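Local coordinates for protein chitosanase (Bacillus subtilis subsp. subtilis str. 168, PDB 7C6C) that cleaves beta-(1->4) bonds between D-glucosamine units inside partly acetylated chitosan chains, as a secreted family 46 glycoside hydrolase, at residues T48-T61 with L73-T87. Sequence-based numbering, arbitrary orientation.
Sequences TATGDALEVVEVYT and LPELRRLAKEESDDT
Leu-54 and Leu-73 are the two knobs of this nearly antiparallel helix pair, whose axes approach to 9.1 Å at a crossing angle of -149°. Leu-54, its CG anti to the backbone N (chi1 166°), drops among Leu-73, Leu-76, Arg-77 and Ala-80. Its CD1 meets Leu-73 CD2 at 3.7 Å, the side chains crossing at about a right angle; its CD2 rests on the Ala-80 methyl. Leu-73 fits between Leu-54, Val-57, Glu-58 and Thr-61: CD2 lies 3.6 Å from Val-57 CG1, and CD1 meets Thr-61 tip to tip. Leu-76 sets CD1 against Val-57 CG2 and CD2 against Thr-48 CG2. Gly-51, N-cap of helix 52-63, lets its CA sit 3.7 Å from Ala-80 CB. Glu-83, the positive-phi residue of a Schellman motif, gives the Ala-49 carbonyl a CA-H...O contact. No direct hydrogen bond joins the segments; four waters do. One accepts from the Thr-48 hydroxyl, also bonded to Tyr-39 N, and donates to the Ser-84 and Asp-86 carbonyls; two bridge carbonyls, Thr-48 to Leu-76 and Ala-49 to Ala-80. The fourth, at the Arg-77 guanidinium edge, links NH1 to Glu-58 OE2, 4.1 Å away, out of plane and beyond a salt bridge. Polar links around this apolar interlock thus run through water, with Ala-49 near Asp-35, the likely nucleophile.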
loop_
_atom_site.group_PDB
_atom_site.type_symbol
_atom_site.label_atom_id
_atom_site.label_comp_id
_atom_site.label_asym_id
_atom_site.label_seq_id
_atom_site.Cartn_x
_atom_site.Cartn_y
_atom_site.Cartn_z
ATOM N N THR A 48 8.601 2.149 -10.168
ATOM C CA THR A 48 9.238 3.013 -11.153
ATOM C C THR A 48 8.322 3.382 -12.319
ATOM O O THR A 48 8.570 4.395 -12.969
ATOM C CB THR A 48 10.566 2.411 -11.635
ATOM O OG1 THR A 48 10.364 1.085 -12.137
ATOM C CG2 THR A 48 11.567 2.351 -10.504
ATOM N N ALA A 49 7.262 2.615 -12.593
ATOM C CA ALA A 49 6.349 2.993 -13.671
ATOM C C ALA A 49 5.391 4.112 -13.271
ATOM O O ALA A 49 4.907 4.836 -14.146
ATOM C CB ALA A 49 5.536 1.783 -14.141
ATOM N N THR A 50 5.093 4.267 -11.974
ATOM C CA THR A 50 4.037 5.178 -11.532
ATOM C C THR A 50 4.535 6.565 -11.178
ATOM O O THR A 50 3.727 7.498 -11.108
ATOM C CB THR A 50 3.350 4.659 -10.275
ATOM O OG1 THR A 50 4.314 4.574 -9.216
ATOM C CG2 THR A 50 2.712 3.318 -10.541
ATOM N N GLY A 51 5.819 6.726 -10.913
ATOM C CA GLY A 51 6.309 7.986 -10.417
ATOM C C GLY A 51 6.536 8.027 -8.922
ATOM O O GLY A 51 7.214 8.945 -8.446
ATOM N N ASP A 52 6.020 7.057 -8.163
ATOM C CA ASP A 52 6.184 7.212 -6.725
ATOM C C ASP A 52 7.589 6.868 -6.259
ATOM O O ASP A 52 8.080 7.510 -5.325
ATOM C CB ASP A 52 5.057 6.572 -5.902
ATOM C CG ASP A 52 4.946 5.086 -6.095
ATOM O OD1 ASP A 52 5.476 4.560 -7.089
ATOM O OD2 ASP A 52 4.311 4.436 -5.235
ATOM N N ALA A 53 8.284 5.926 -6.910
ATOM C CA ALA A 53 9.695 5.736 -6.585
ATOM C C ALA A 53 10.509 6.969 -6.968
ATOM O O ALA A 53 11.437 7.358 -6.248
ATOM C CB ALA A 53 10.236 4.478 -7.260
ATOM N N LEU A 54 10.177 7.588 -8.105
ATOM C CA LEU A 54 10.780 8.861 -8.479
ATOM C C LEU A 54 10.625 9.880 -7.356
ATOM O O LEU A 54 11.582 10.568 -6.992
ATOM C CB LEU A 54 10.146 9.368 -9.778
ATOM C CG LEU A 54 10.412 10.831 -10.133
ATOM C CD1 LEU A 54 11.884 11.085 -10.456
ATOM C CD2 LEU A 54 9.523 11.244 -11.288
ATOM N N GLU A 55 9.424 9.976 -6.776
ATOM C CA GLU A 55 9.202 10.950 -5.708
ATOM C C GLU A 55 10.095 10.678 -4.506
ATOM O O GLU A 55 10.637 11.616 -3.914
ATOM C CB GLU A 55 7.729 11.004 -5.295
ATOM C CG GLU A 55 6.822 11.532 -6.397
ATOM C CD GLU A 55 5.503 12.041 -5.878
ATOM O OE1 GLU A 55 5.507 12.826 -4.912
ATOM O OE2 GLU A 55 4.459 11.653 -6.437
ATOM N N VAL A 56 10.272 9.404 -4.131
ATOM C CA VAL A 56 11.193 9.090 -3.043
ATOM C C VAL A 56 12.585 9.628 -3.350
ATOM O O VAL A 56 13.223 10.265 -2.504
ATOM C CB VAL A 56 11.214 7.580 -2.751
ATOM C CG1 VAL A 56 12.308 7.271 -1.733
ATOM C CG2 VAL A 56 9.863 7.123 -2.253
ATOM N N VAL A 57 13.081 9.371 -4.562
ATOM C CA VAL A 57 14.436 9.796 -4.896
ATOM C C VAL A 57 14.528 11.318 -4.968
ATOM O O VAL A 57 15.534 11.899 -4.551
ATOM C CB VAL A 57 14.949 9.085 -6.166
ATOM C CG1 VAL A 57 16.351 9.552 -6.504
ATOM C CG2 VAL A 57 14.922 7.569 -5.968
ATOM N N GLU A 58 13.475 11.994 -5.449
ATOM C CA GLU A 58 13.470 13.460 -5.448
ATOM C C GLU A 58 13.564 14.007 -4.031
ATOM O O GLU A 58 14.342 14.934 -3.757
ATOM C CB GLU A 58 12.179 13.979 -6.081
ATOM C CG GLU A 58 12.030 13.780 -7.567
ATOM C CD GLU A 58 10.587 14.011 -8.010
ATOM O OE1 GLU A 58 9.677 13.969 -7.143
ATOM O OE2 GLU A 58 10.343 14.217 -9.218
ATOM N N VAL A 59 12.744 13.464 -3.123
ATOM C CA VAL A 59 12.711 13.940 -1.739
ATOM C C VAL A 59 14.050 13.676 -1.064
ATOM O O VAL A 59 14.619 14.543 -0.392
ATOM C CB VAL A 59 11.533 13.291 -0.980
ATOM C CG1 VAL A 59 11.659 13.497 0.539
ATOM C CG2 VAL A 59 10.211 13.831 -1.488
ATOM N N TYR A 60 14.581 12.468 -1.251
ATOM C CA TYR A 60 15.882 12.127 -0.694
ATOM C C TYR A 60 16.967 13.047 -1.239
ATOM O O TYR A 60 17.841 13.499 -0.490
ATOM C CB TYR A 60 16.187 10.661 -1.018
ATOM C CG TYR A 60 17.535 10.164 -0.556
ATOM C CD1 TYR A 60 17.936 10.288 0.769
ATOM C CD2 TYR A 60 18.402 9.552 -1.446
ATOM C CE1 TYR A 60 19.172 9.822 1.189
ATOM C CE2 TYR A 60 19.633 9.074 -1.037
ATOM C CZ TYR A 60 20.019 9.219 0.276
ATOM O OH TYR A 60 21.257 8.756 0.654
ATOM N N THR A 61 16.906 13.367 -2.537
ATOM C CA THR A 61 17.935 14.198 -3.158
ATOM C C THR A 61 17.863 15.644 -2.673
ATOM O O THR A 61 18.899 16.296 -2.507
ATOM C CB THR A 61 17.865 14.075 -4.685
ATOM O OG1 THR A 61 18.128 12.714 -5.044
ATOM C CG2 THR A 61 18.890 14.959 -5.370
ATOM N N LEU A 73 17.855 9.810 -11.470
ATOM C CA LEU A 73 16.695 10.683 -11.664
ATOM C C LEU A 73 16.277 10.830 -13.120
ATOM O O LEU A 73 15.067 10.770 -13.393
ATOM C CB LEU A 73 16.913 12.043 -10.992
ATOM C CG LEU A 73 16.741 12.049 -9.475
ATOM C CD1 LEU A 73 17.243 13.348 -8.878
ATOM C CD2 LEU A 73 15.283 11.818 -9.101
ATOM N N PRO A 74 17.176 11.044 -14.088
ATOM C CA PRO A 74 16.690 11.203 -15.472
ATOM C C PRO A 74 15.928 9.989 -15.973
ATOM O O PRO A 74 14.866 10.134 -16.594
ATOM C CB PRO A 74 17.971 11.488 -16.268
ATOM C CG PRO A 74 18.893 12.133 -15.259
ATOM C CD PRO A 74 18.607 11.389 -13.971
ATOM N N GLU A 75 16.428 8.781 -15.696
ATOM C CA GLU A 75 15.712 7.588 -16.128
ATOM C C GLU A 75 14.423 7.397 -15.332
ATOM O O GLU A 75 13.380 7.069 -15.908
ATOM C CB GLU A 75 16.606 6.354 -16.027
ATOM C CG GLU A 75 15.922 5.052 -16.431
ATOM C CD GLU A 75 15.558 4.967 -17.910
ATOM O OE1 GLU A 75 15.981 5.822 -18.719
ATOM O OE2 GLU A 75 14.854 4.008 -18.275
ATOM N N LEU A 76 14.462 7.593 -14.010
ATOM C CA LEU A 76 13.236 7.480 -13.229
ATOM C C LEU A 76 12.182 8.458 -13.730
ATOM O O LEU A 76 10.988 8.139 -13.769
ATOM C CB LEU A 76 13.519 7.721 -11.749
ATOM C CG LEU A 76 14.378 6.654 -11.073
ATOM C CD1 LEU A 76 14.850 7.169 -9.721
ATOM C CD2 LEU A 76 13.608 5.325 -10.913
ATOM N N ARG A 77 12.606 9.662 -14.119
ATOM C CA ARG A 77 11.667 10.650 -14.638
ATOM C C ARG A 77 11.056 10.187 -15.956
ATOM O O ARG A 77 9.837 10.289 -16.164
ATOM C CB ARG A 77 12.379 11.994 -14.794
ATOM C CG ARG A 77 11.438 13.158 -15.002
ATOM C CD ARG A 77 12.180 14.447 -15.364
ATOM N NE ARG A 77 13.304 14.708 -14.468
ATOM C CZ ARG A 77 13.179 15.214 -13.244
ATOM N NH1 ARG A 77 11.978 15.539 -12.772
ATOM N NH2 ARG A 77 14.265 15.400 -12.493
ATOM N N ARG A 78 11.887 9.665 -16.861
ATOM C CA ARG A 78 11.372 9.163 -18.129
ATOM C C ARG A 78 10.435 7.978 -17.923
ATOM O O ARG A 78 9.415 7.860 -18.608
ATOM C CB ARG A 78 12.539 8.743 -19.016
ATOM C CG ARG A 78 12.114 8.104 -20.319
ATOM C CD ARG A 78 13.216 8.141 -21.361
ATOM N NE ARG A 78 14.404 7.405 -20.947
ATOM C CZ ARG A 78 15.407 7.113 -21.768
ATOM N NH1 ARG A 78 15.345 7.490 -23.039
ATOM N NH2 ARG A 78 16.462 6.436 -21.330
ATOM N N LEU A 79 10.764 7.087 -16.982
ATOM C CA LEU A 79 9.901 5.937 -16.723
ATOM C C LEU A 79 8.544 6.380 -16.204
ATOM O O LEU A 79 7.510 5.813 -16.584
ATOM C CB LEU A 79 10.571 4.984 -15.735
ATOM C CG LEU A 79 11.847 4.319 -16.250
ATOM C CD1 LEU A 79 12.539 3.590 -15.113
ATOM C CD2 LEU A 79 11.550 3.376 -17.420
ATOM N N ALA A 80 8.522 7.402 -15.346
ATOM C CA ALA A 80 7.258 7.943 -14.868
ATOM C C ALA A 80 6.486 8.595 -16.005
ATOM O O ALA A 80 5.275 8.384 -16.149
ATOM C CB ALA A 80 7.530 8.953 -13.753
ATOM N N LYS A 81 7.175 9.375 -16.839
ATOM C CA LYS A 81 6.506 10.019 -17.964
ATOM C C LYS A 81 5.860 8.994 -18.885
ATOM O O LYS A 81 4.726 9.187 -19.342
ATOM C CB LYS A 81 7.511 10.867 -18.737
ATOM C CG LYS A 81 6.877 11.690 -19.835
ATOM C CD LYS A 81 7.912 12.514 -20.583
ATOM C CE LYS A 81 7.245 13.595 -21.416
ATOM N NZ LYS A 81 6.282 13.013 -22.384
ATOM N N GLU A 82 6.572 7.911 -19.177
ATOM C CA GLU A 82 6.127 6.885 -20.110
ATOM C C GLU A 82 5.280 5.803 -19.456
ATOM O O GLU A 82 4.804 4.905 -20.157
ATOM C CB GLU A 82 7.338 6.242 -20.810
ATOM C CG GLU A 82 8.169 7.239 -21.637
ATOM C CD GLU A 82 9.348 6.615 -22.381
ATOM O OE1 GLU A 82 9.512 5.367 -22.389
ATOM O OE2 GLU A 82 10.114 7.392 -22.990
ATOM N N GLU A 83 5.089 5.853 -18.139
ATOM C CA GLU A 83 4.423 4.776 -17.399
ATOM C C GLU A 83 5.016 3.422 -17.783
ATOM O O GLU A 83 4.304 2.461 -18.088
ATOM C CB GLU A 83 2.910 4.801 -17.593
ATOM C CG GLU A 83 2.286 6.123 -17.229
ATOM C CD GLU A 83 0.792 6.111 -17.434
ATOM O OE1 GLU A 83 0.102 5.399 -16.676
ATOM O OE2 GLU A 83 0.316 6.796 -18.358
ATOM N N SER A 84 6.342 3.356 -17.757
ATOM C CA SER A 84 7.080 2.269 -18.377
ATOM C C SER A 84 7.548 1.231 -17.361
ATOM O O SER A 84 7.981 1.571 -16.255
ATOM C CB SER A 84 8.292 2.852 -19.087
ATOM O OG SER A 84 9.135 1.818 -19.545
ATOM N N ASP A 85 7.492 -0.037 -17.772
ATOM C CA ASP A 85 7.970 -1.196 -17.025
ATOM C C ASP A 85 9.462 -1.457 -17.232
ATOM O O ASP A 85 10.010 -2.389 -16.637
ATOM C CB ASP A 85 7.140 -2.407 -17.480
ATOM C CG ASP A 85 7.456 -3.690 -16.732
ATOM O OD1 ASP A 85 7.286 -3.742 -15.496
ATOM O OD2 ASP A 85 7.806 -4.686 -17.408
ATOM N N ASP A 86 10.131 -0.656 -18.058
ATOM C CA ASP A 86 11.541 -0.878 -18.375
ATOM C C ASP A 86 12.414 -0.743 -17.134
ATOM O O ASP A 86 12.373 0.273 -16.432
ATOM C CB ASP A 86 11.946 0.181 -19.397
ATOM C CG ASP A 86 13.305 -0.059 -20.035
ATOM O OD1 ASP A 86 13.950 -1.104 -19.802
ATOM O OD2 ASP A 86 13.707 0.830 -20.820
ATOM N N THR A 87 13.232 -1.765 -16.874
ATOM C CA THR A 87 14.269 -1.672 -15.856
ATOM C C THR A 87 15.660 -1.860 -16.446
ATOM O O THR A 87 16.645 -1.915 -15.700
ATOM C CB THR A 87 14.003 -2.608 -14.668
ATOM O OG1 THR A 87 13.839 -3.950 -15.131
ATOM C CG2 THR A 87 12.737 -2.198 -13.929
HETATM O O HOH W 1 10.206 0.932 -14.795
HETATM O O HOH W 2 10.239 6.209 -11.950
HETATM O O HOH W 3 3.726 7.377 -14.223
HETATM O O HOH W 4 11.178 16.591 -10.189
#